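Local coordinates for protein unsaturated chondroitin disaccharide hydrolase (PDB 3ANK) that hydrolyses unsaturated disaccharides from chondroitin, hyaluronan and heparin, releasing the 4,5-unsaturated uronic acid and preferring sulfated substrates, at residues S244-Q249 and W291-T296; W251-I256 and A309-G314. The protein carries 1 engineered substitution. All blocks are in the same frame, centred on the assembly; numbering follows the deposited sequence.

Interaction 1: residues S244-Q249 and W291-T296; sequences SWARGQ and WDLIFT. With GCD (4-deoxy-alpha-L-threo-hex-4-enopyranuronic acid), chain B.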
ATOM      1  N   SER A 244      -4.508   2.201  17.391  1.00 19.11           N
ATOM      2  CA  SER A 244      -4.191   2.729  16.053  1.00 18.92           C
ATOM      3  C   SER A 244      -3.594   1.656  15.164  1.00 18.00           C
ATOM      4  O   SER A 244      -2.387   1.418  15.201  1.00 17.56           O
ATOM      5  CB  SER A 244      -3.181   3.869  16.145  1.00 19.01           C
ATOM      6  OG  SER A 244      -3.686   4.950  16.899  1.00 22.29           O
ATOM      7  N   TRP A 245      -4.444   1.020  14.366  1.00 16.89           N
ATOM      8  CA  TRP A 245      -4.020   0.013  13.415  1.00 16.00           C
ATOM      9  C   TRP A 245      -2.864   0.563  12.570  1.00 15.61           C
ATOM     10  O   TRP A 245      -2.999   1.622  11.951  1.00 15.03           O
ATOM     11  CB  TRP A 245      -5.218  -0.326  12.542  1.00 15.86           C
ATOM     12  CG  TRP A 245      -5.001  -1.395  11.522  1.00 16.97           C
ATOM     13  CD1 TRP A 245      -4.250  -2.525  11.652  1.00 17.65           C
ATOM     14  CD2 TRP A 245      -5.602  -1.455  10.229  1.00 18.03           C
ATOM     15  NE1 TRP A 245      -4.337  -3.278  10.510  1.00 18.81           N
ATOM     16  CE2 TRP A 245      -5.157  -2.637   9.617  1.00 18.63           C
ATOM     17  CE3 TRP A 245      -6.472  -0.616   9.528  1.00 18.20           C
ATOM     18  CZ2 TRP A 245      -5.546  -3.000   8.331  1.00 20.32           C
ATOM     19  CZ3 TRP A 245      -6.852  -0.973   8.260  1.00 20.24           C
ATOM     20  CH2 TRP A 245      -6.389  -2.156   7.669  1.00 19.25           C
ATOM     21  N   ALA A 246      -1.728  -0.130  12.560  1.00 14.61           N
ATOM     22  CA  ALA A 246      -0.547   0.407  11.875  1.00 14.27           C
ATOM     23  C   ALA A 246      -0.730   0.526  10.360  1.00 14.06           C
ATOM     24  O   ALA A 246      -0.379   1.553   9.765  1.00 13.79           O
ATOM     25  CB  ALA A 246       0.711  -0.396  12.224  1.00 14.22           C
ATOM     26  N   ARG A 247      -1.280  -0.507   9.730  1.00 13.91           N
ATOM     27  CA  ARG A 247      -1.468  -0.457   8.278  1.00 14.41           C
ATOM     28  C   ARG A 247      -2.512   0.597   7.890  1.00 14.36           C
ATOM     29  O   ARG A 247      -2.373   1.277   6.876  1.00 14.45           O
ATOM     30  CB  ARG A 247      -1.818  -1.835   7.699  1.00 14.06           C
ATOM     31  CG  ARG A 247      -1.996  -1.830   6.169  1.00 15.68           C
ATOM     32  CD  ARG A 247      -1.762  -3.219   5.572  1.00 15.76           C
ATOM     33  NE  ARG A 247      -2.842  -4.156   5.894  1.00 17.32           N
ATOM     34  CZ  ARG A 247      -2.744  -5.148   6.771  1.00 17.48           C
ATOM     35  NH1 ARG A 247      -1.611  -5.338   7.439  1.00 18.56           N
ATOM     36  NH2 ARG A 247      -3.780  -5.951   6.977  1.00 18.60           N
ATOM     37  N   GLY A 248      -3.544   0.749   8.716  1.00 14.50           N
ATOM     38  CA  GLY A 248      -4.517   1.820   8.512  1.00 14.69           C
ATOM     39  C   GLY A 248      -3.845   3.181   8.511  1.00 14.45           C
ATOM     40  O   GLY A 248      -4.150   4.047   7.691  1.00 14.41           O
ATOM     41  N   GLN A 249      -2.926   3.380   9.442  1.00 14.31           N
ATOM     42  CA  GLN A 249      -2.203   4.637   9.517  1.00 14.47           C
ATOM     43  C   GLN A 249      -1.412   4.846   8.214  1.00 14.27           C
ATOM     44  O   GLN A 249      -1.388   5.947   7.650  1.00 14.15           O
ATOM     45  CB  GLN A 249      -1.275   4.623  10.736  1.00 14.17           C
ATOM     46  CG  GLN A 249      -0.674   5.982  11.108  1.00 15.24           C
ATOM     47  CD  GLN A 249      -1.711   6.971  11.632  1.00 17.07           C
ATOM     48  OE1 GLN A 249      -1.492   8.196  11.623  1.00 17.08           O
ATOM     49  NE2 GLN A 249      -2.838   6.449  12.102  1.00 13.57           N
ATOM     50  N   TRP A 291       2.218  -4.153  14.795  1.00 16.66           N
ATOM     51  CA  TRP A 291       0.992  -4.247  14.002  1.00 16.98           C
ATOM     52  C   TRP A 291      -0.048  -3.193  14.413  1.00 16.95           C
ATOM     53  O   TRP A 291      -0.869  -2.773  13.599  1.00 17.03           O
ATOM     54  CB  TRP A 291       0.399  -5.656  14.067  1.00 17.42           C
ATOM     55  CG  TRP A 291      -0.289  -5.961  15.367  1.00 18.20           C
ATOM     56  CD1 TRP A 291       0.286  -6.449  16.512  1.00 20.04           C
ATOM     57  CD2 TRP A 291      -1.689  -5.816  15.650  1.00 19.80           C
ATOM     58  NE1 TRP A 291      -0.672  -6.610  17.492  1.00 20.68           N
ATOM     59  CE2 TRP A 291      -1.892  -6.228  16.987  1.00 19.95           C
ATOM     60  CE3 TRP A 291      -2.788  -5.376  14.903  1.00 19.29           C
ATOM     61  CZ2 TRP A 291      -3.149  -6.212  17.590  1.00 19.72           C
ATOM     62  CZ3 TRP A 291      -4.034  -5.362  15.504  1.00 20.06           C
ATOM     63  CH2 TRP A 291      -4.205  -5.784  16.833  1.00 18.67           C
ATOM     64  N   ASP A 292       0.000  -2.779  15.675  1.00 17.32           N
ATOM     65  CA  ASP A 292      -0.806  -1.673  16.179  1.00 17.94           C
ATOM     66  C   ASP A 292       0.134  -0.696  16.877  1.00 18.08           C
ATOM     67  O   ASP A 292       1.017  -1.102  17.636  1.00 17.77           O
ATOM     68  CB  ASP A 292      -1.915  -2.160  17.136  1.00 18.02           C
ATOM     69  CG  ASP A 292      -2.948  -1.072  17.443  1.00 17.90           C
ATOM     70  OD1 ASP A 292      -4.141  -1.243  17.090  1.00 18.92           O
ATOM     71  OD2 ASP A 292      -2.573  -0.033  18.024  1.00 16.74           O
ATOM     72  N   LEU A 293      -0.047   0.591  16.608  1.00 18.72           N
ATOM     73  CA  LEU A 293       0.888   1.608  17.098  1.00 19.45           C
ATOM     74  C   LEU A 293       0.831   1.831  18.608  1.00 20.24           C
ATOM     75  O   LEU A 293       1.675   2.552  19.153  1.00 19.85           O
ATOM     76  CB  LEU A 293       0.710   2.939  16.347  1.00 19.31           C
ATOM     77  CG  LEU A 293       1.059   2.882  14.846  1.00 19.92           C
ATOM     78  CD1 LEU A 293       0.705   4.169  14.139  1.00 19.29           C
ATOM     79  CD2 LEU A 293       2.535   2.543  14.614  1.00 18.45           C
ATOM     80  N   ILE A 294      -0.146   1.232  19.291  1.00 20.74           N
ATOM     81  CA  ILE A 294      -0.142   1.316  20.752  1.00 21.76           C
ATOM     82  C   ILE A 294       0.931   0.413  21.351  1.00 22.10           C
ATOM     83  O   ILE A 294       1.264   0.549  22.532  1.00 22.39           O
ATOM     84  CB  ILE A 294      -1.517   0.989  21.405  1.00 22.05           C
ATOM     85  CG1 ILE A 294      -1.938  -0.458  21.115  1.00 22.21           C
ATOM     86  CG2 ILE A 294      -2.571   2.016  20.973  1.00 23.20           C
ATOM     87  CD1 ILE A 294      -3.034  -0.981  22.051  1.00 24.32           C
ATOM     88  N   PHE A 295       1.473  -0.499  20.542  1.00 21.84           N
ATOM     89  CA  PHE A 295       2.558  -1.369  21.000  1.00 22.52           C
ATOM     90  C   PHE A 295       3.950  -0.895  20.556  1.00 22.99           C
ATOM     91  O   PHE A 295       4.128  -0.390  19.440  1.00 22.83           O
ATOM     92  CB  PHE A 295       2.324  -2.821  20.552  1.00 22.34           C
ATOM     93  CG  PHE A 295       0.997  -3.386  20.986  1.00 22.85           C
ATOM     94  CD1 PHE A 295       0.660  -3.438  22.330  1.00 23.00           C
ATOM     95  CD2 PHE A 295       0.093  -3.878  20.054  1.00 22.57           C
ATOM     96  CE1 PHE A 295      -0.560  -3.966  22.735  1.00 23.87           C
ATOM     97  CE2 PHE A 295      -1.134  -4.413  20.456  1.00 23.04           C
ATOM     98  CZ  PHE A 295      -1.459  -4.455  21.796  1.00 22.67           C
ATOM     99  N   THR A 296       4.932  -1.045  21.443  1.00 23.49           N
ATOM    100  CA  THR A 296       6.329  -0.775  21.112  1.00 24.00           C
ATOM    101  C   THR A 296       7.214  -1.880  21.716  1.00 24.56           C
ATOM    102  O   THR A 296       6.709  -2.942  22.097  1.00 24.62           O
ATOM    103  CB  THR A 296       6.774   0.636  21.573  1.00 24.18           C
ATOM    104  OG1 THR A 296       8.093   0.915  21.085  1.00 24.85           O
ATOM    105  CG2 THR A 296       6.757   0.758  23.096  1.00 23.54           C
TER
HETATM  106  C1  GCD B   2      -9.400  -5.897   3.274  1.00 36.90           C
HETATM  107  C2  GCD B   2      -9.820  -4.556   2.701  1.00 36.20           C
HETATM  108  C3  GCD B   2      -8.648  -3.944   1.944  1.00 35.14           C
HETATM  109  C4  GCD B   2      -7.496  -3.861   2.929  1.00 33.66           C
HETATM  110  C5  GCD B   2      -7.406  -4.758   3.986  1.00 32.75           C
HETATM  111  C6  GCD B   2      -6.258  -4.611   4.964  1.00 29.81           C
HETATM  112  O2  GCD B   2     -10.920  -4.752   1.819  1.00 36.30           O
HETATM  113  O3  GCD B   2      -8.989  -2.622   1.513  1.00 35.34           O
HETATM  114  O5  GCD B   2      -8.285  -5.790   4.174  1.00 35.53           O
HETATM  115  O6A GCD B   2      -6.175  -5.452   5.877  1.00 28.82           O
HETATM  116  O6B GCD B   2      -5.443  -3.684   4.781  1.00 28.65           O
HETATM  117  O   HOH W   1      -1.060  -3.311  10.907  1.00 14.98           O

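Interaction 2: residues W251-I256 and A309-G314; sequences WGIYGI and ATAVCG. With GCD (4-deoxy-alpha-L-threo-hex-4-enopyranuronic acid), chain B.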
ATOM      1  N   TRP A 251      -2.064   3.477   5.210  1.00 13.90           N
ATOM      2  CA  TRP A 251      -2.978   3.717   4.086  1.00 13.50           C
ATOM      3  C   TRP A 251      -3.200   5.228   3.958  1.00 13.09           C
ATOM      4  O   TRP A 251      -3.359   5.759   2.854  1.00 13.14           O
ATOM      5  CB  TRP A 251      -4.339   3.023   4.291  1.00 13.31           C
ATOM      6  CG  TRP A 251      -4.370   1.496   4.096  1.00 14.90           C
ATOM      7  CD1 TRP A 251      -5.121   0.595   4.809  1.00 15.46           C
ATOM      8  CD2 TRP A 251      -3.633   0.727   3.134  1.00 14.82           C
ATOM      9  NE1 TRP A 251      -4.895  -0.691   4.348  1.00 15.17           N
ATOM     10  CE2 TRP A 251      -3.986  -0.633   3.321  1.00 16.04           C
ATOM     11  CE3 TRP A 251      -2.710   1.056   2.127  1.00 17.21           C
ATOM     12  CZ2 TRP A 251      -3.445  -1.666   2.537  1.00 16.78           C
ATOM     13  CZ3 TRP A 251      -2.168   0.026   1.350  1.00 16.84           C
ATOM     14  CH2 TRP A 251      -2.541  -1.316   1.560  1.00 17.91           C
ATOM     15  N   GLY A 252      -3.247   5.912   5.099  1.00 12.64           N
ATOM     16  CA  GLY A 252      -3.402   7.374   5.112  1.00 12.06           C
ATOM     17  C   GLY A 252      -2.125   8.057   4.641  1.00 12.30           C
ATOM     18  O   GLY A 252      -2.163   8.970   3.830  1.00 12.38           O
ATOM     19  N   ILE A 253      -0.985   7.596   5.149  1.00 11.92           N
ATOM     20  CA  ILE A 253       0.299   8.188   4.814  1.00 11.81           C
ATOM     21  C   ILE A 253       0.604   8.117   3.311  1.00 11.90           C
ATOM     22  O   ILE A 253       1.168   9.054   2.738  1.00 11.74           O
ATOM     23  CB  ILE A 253       1.417   7.536   5.630  1.00 11.60           C
ATOM     24  CG1 ILE A 253       1.228   7.911   7.113  1.00 11.15           C
ATOM     25  CG2 ILE A 253       2.791   7.977   5.108  1.00 11.74           C
ATOM     26  CD1 ILE A 253       2.062   7.069   8.097  1.00 12.04           C
ATOM     27  N   TYR A 254       0.207   7.018   2.680  1.00 11.82           N
ATOM     28  CA  TYR A 254       0.356   6.863   1.234  1.00 12.02           C
ATOM     29  C   TYR A 254      -0.839   7.438   0.460  1.00 12.01           C
ATOM     30  O   TYR A 254      -0.665   8.122  -0.550  1.00 12.64           O
ATOM     31  CB  TYR A 254       0.570   5.386   0.878  1.00 12.10           C
ATOM     32  CG  TYR A 254       1.188   5.143  -0.497  1.00 13.38           C
ATOM     33  CD1 TYR A 254       1.332   3.853  -0.992  1.00 14.10           C
ATOM     34  CD2 TYR A 254       1.618   6.202  -1.299  1.00 14.81           C
ATOM     35  CE1 TYR A 254       1.899   3.614  -2.240  1.00 13.14           C
ATOM     36  CE2 TYR A 254       2.181   5.968  -2.567  1.00 14.36           C
ATOM     37  CZ  TYR A 254       2.321   4.666  -3.024  1.00 15.08           C
ATOM     38  OH  TYR A 254       2.870   4.413  -4.279  1.00 14.53           O
ATOM     39  N   GLY A 255      -2.052   7.174   0.925  1.00 11.49           N
ATOM     40  CA  GLY A 255      -3.227   7.624   0.179  1.00 11.70           C
ATOM     41  C   GLY A 255      -3.333   9.131   0.055  1.00 11.39           C
ATOM     42  O   GLY A 255      -3.862   9.648  -0.932  1.00 11.42           O
ATOM     43  N   ILE A 256      -2.845   9.854   1.062  1.00 11.73           N
ATOM     44  CA  ILE A 256      -2.944  11.317   1.045  1.00 11.39           C
ATOM     45  C   ILE A 256      -2.106  11.951  -0.075  1.00 11.61           C
ATOM     46  O   ILE A 256      -2.635  12.732  -0.894  1.00 11.23           O
ATOM     47  CB  ILE A 256      -2.642  11.938   2.441  1.00 11.60           C
ATOM     48  CG1 ILE A 256      -3.765  11.573   3.434  1.00 10.95           C
ATOM     49  CG2 ILE A 256      -2.529  13.463   2.361  1.00 12.24           C
ATOM     50  CD1 ILE A 256      -3.464  11.969   4.903  1.00  7.60           C
ATOM     51  N   ALA A 309       6.495  -0.655   5.086  1.00 11.70           N
ATOM     52  CA  ALA A 309       6.828  -0.555   3.663  1.00 11.64           C
ATOM     53  C   ALA A 309       5.908   0.431   2.950  1.00 11.43           C
ATOM     54  O   ALA A 309       6.341   1.196   2.091  1.00 11.67           O
ATOM     55  CB  ALA A 309       6.736  -1.925   2.996  1.00 11.65           C
ATOM     56  N   THR A 310       4.635   0.398   3.317  1.00 10.86           N
ATOM     57  CA  THR A 310       3.636   1.285   2.758  1.00 11.02           C
ATOM     58  C   THR A 310       3.907   2.740   3.148  1.00 10.94           C
ATOM     59  O   THR A 310       3.808   3.634   2.316  1.00 11.56           O
ATOM     60  CB  THR A 310       2.241   0.872   3.246  1.00 10.77           C
ATOM     61  OG1 THR A 310       2.007  -0.478   2.837  1.00 11.70           O
ATOM     62  CG2 THR A 310       1.149   1.793   2.633  1.00 10.45           C
ATOM     63  N   ALA A 311       4.249   2.972   4.409  1.00 10.78           N
ATOM     64  CA  ALA A 311       4.605   4.319   4.881  1.00 10.64           C
ATOM     65  C   ALA A 311       5.832   4.881   4.159  1.00 10.44           C
ATOM     66  O   ALA A 311       5.894   6.080   3.847  1.00 10.11           O
ATOM     67  CB  ALA A 311       4.851   4.314   6.407  1.00 10.79           C
ATOM     68  N   VAL A 312       6.822   4.027   3.918  1.00  9.89           N
ATOM     69  CA  VAL A 312       7.995   4.443   3.157  1.00  9.96           C
ATOM     70  C   VAL A 312       7.581   4.972   1.764  1.00 10.05           C
ATOM     71  O   VAL A 312       8.020   6.035   1.339  1.00  9.76           O
ATOM     72  CB  VAL A 312       9.043   3.291   3.036  1.00 10.00           C
ATOM     73  CG1 VAL A 312      10.071   3.635   1.977  1.00  9.59           C
ATOM     74  CG2 VAL A 312       9.741   3.036   4.404  1.00  9.08           C
ATOM     75  N   CYS A 313       6.715   4.242   1.067  1.00 10.36           N
ATOM     76  CA  CYS A 313       6.270   4.661  -0.270  1.00 10.32           C
ATOM     77  C   CYS A 313       5.531   5.997  -0.186  1.00 10.57           C
ATOM     78  O   CYS A 313       5.729   6.885  -1.025  1.00 10.58           O
ATOM     79  CB  CYS A 313       5.342   3.611  -0.896  1.00 10.36           C
ATOM     80  SG  CYS A 313       6.148   2.036  -1.295  1.00 11.63           S
ATOM     81  N   GLY A 314       4.683   6.128   0.831  1.00 10.06           N
ATOM     82  CA  GLY A 314       3.947   7.365   1.067  1.00 10.38           C
ATOM     83  C   GLY A 314       4.824   8.572   1.343  1.00  9.99           C
ATOM     84  O   GLY A 314       4.639   9.638   0.760  1.00  9.81           O
TER
HETATM   85  C1  GCD B   2      -9.400  -5.897   3.274  1.00 36.90           C
HETATM   86  C2  GCD B   2      -9.820  -4.556   2.701  1.00 36.20           C
HETATM   87  C3  GCD B   2      -8.648  -3.944   1.944  1.00 35.14           C
HETATM   88  C4  GCD B   2      -7.496  -3.861   2.929  1.00 33.66           C
HETATM   89  C5  GCD B   2      -7.406  -4.758   3.986  1.00 32.75           C
HETATM   90  C6  GCD B   2      -6.258  -4.611   4.964  1.00 29.81           C
HETATM   91  O2  GCD B   2     -10.920  -4.752   1.819  1.00 36.30           O
HETATM   92  O3  GCD B   2      -8.989  -2.622   1.513  1.00 35.34           O
HETATM   93  O5  GCD B   2      -8.285  -5.790   4.174  1.00 35.53           O
HETATM   94  O6A GCD B   2      -6.175  -5.452   5.877  1.00 28.82           O
HETATM   95  O6B GCD B   2      -5.443  -3.684   4.781  1.00 28.65           O

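Interaction 1: residues S244-Q249 and W291-T296
Ser244 and Asp292 meet where the carboxylate of Asp292 reaches back to the neighbouring backbone. Asp292 OD2 takes the amide N of Ser244 at 3.0 Å on its syn side, 22° out of the carboxylate plane, and spends its anti lone pair on the N of Ile294, 3.0 Å away, which closes an Asx turn within a type I beta turn. With CG anti to the backbone N (chi1 -168°), the group points at Ser244. Next to it, Leu293 N donates to Ser244 O (2.9 Å) almost straight, at 174°, and Ala246 N to Trp291 O (3.0 Å). These two bonds flank a single beta bridge between Trp245 and Asp292, right where Trp245 holds the N-cap position of helix 246-263 of the alpha6/alpha6 barrel. The helix begins beside the substrate pocket, one residue before Arg247. A water joins Trp291 O to Arg247 N, and Arg247 grips the carboxylate of the unsaturated uronic acid from the edge of its guanidinium, NE to O6B (2.9 Å) and NH2 to O6A (2.7 Å). Farther out, Asp304 pairs with Arg247 NH1, while Ser243 OG and Tyr239 N engage Asp292 OD1 and, with the two amides on OD2, hold that carboxylate in place.

Interaction 2: residues W251-I256 and A309-G314
Tyr254 lays one face of its ring against Cys313 and Gly314, and Tyr254 and Gly314 form the closest CA pair between segments 251-256 and 309-314. Cys313 CB sits over that face, displaced toward the rim, in a CH-pi contact 3.9 Å from the ring centroid and 20° off the normal; its sulfur lies more obliquely. Gly314 slides in beside it, with its CA 3.5 Å from Tyr254 CD2 and 3.7 Å from the carbonyl O of Ile253. The backbones nearly touch here, the CA atoms of Tyr254 and Gly314 being 3.6 Å apart. Gly314, with no side chain, lies where the backbones are close, consistent with the local axes approaching to 7.6 Å at a crossing angle of 26°. With CG anti to the backbone N (chi1 -161°), the Tyr254 ring is carried across segment 309-314, over Cys313, and its hydroxyl reaches Arg389 on helix 377-391.

On the flanks the packing is looser. Ile253 brings CG2 to 3.8 Å from Ala311 O, whereas its CD1 and Ala311 CB stand farther apart. Toward the substrate, the methyl CG2 of Thr310 approaches the Trp251 ring obliquely, meeting CE3 at 4.0 Å. No hydrogen bond joins the two segments, and this side gives onto the sugar pocket rather than bulk solvent: Trp251 directs NE1 to O6B of the unsaturated uronic acid (3.1 Å), which lies at the edge of the indole and in its plane, while Phe118 and the engineered Asn175 also border the ring. Near-parallel helices packed closely through a glycine, with a substrate-binding tryptophan at the pocket end, fit the inner wall of the alpha6/alpha6 barrel of glycoside hydrolase family 88.

Both interactions draw on helix 246-263, at its start in interaction 1 and one to three turns later in interaction 2. Interaction 1 joins that start to an irregular loop; it is mostly buried but lies farther from the chain centre and reaches the surface at Ile294. Its chemistry is polar, built from backbone amides, a carboxylate and a water. Interaction 2, deep in the barrel, is helix against helix and wholly buried, held by apolar and aromatic packing. They converge on the same carboxylate, which Arg247 grips from one and Trp251 from the other, and touch directly where Trp245 CH2 packs 3.9 Å from Trp251 NE1.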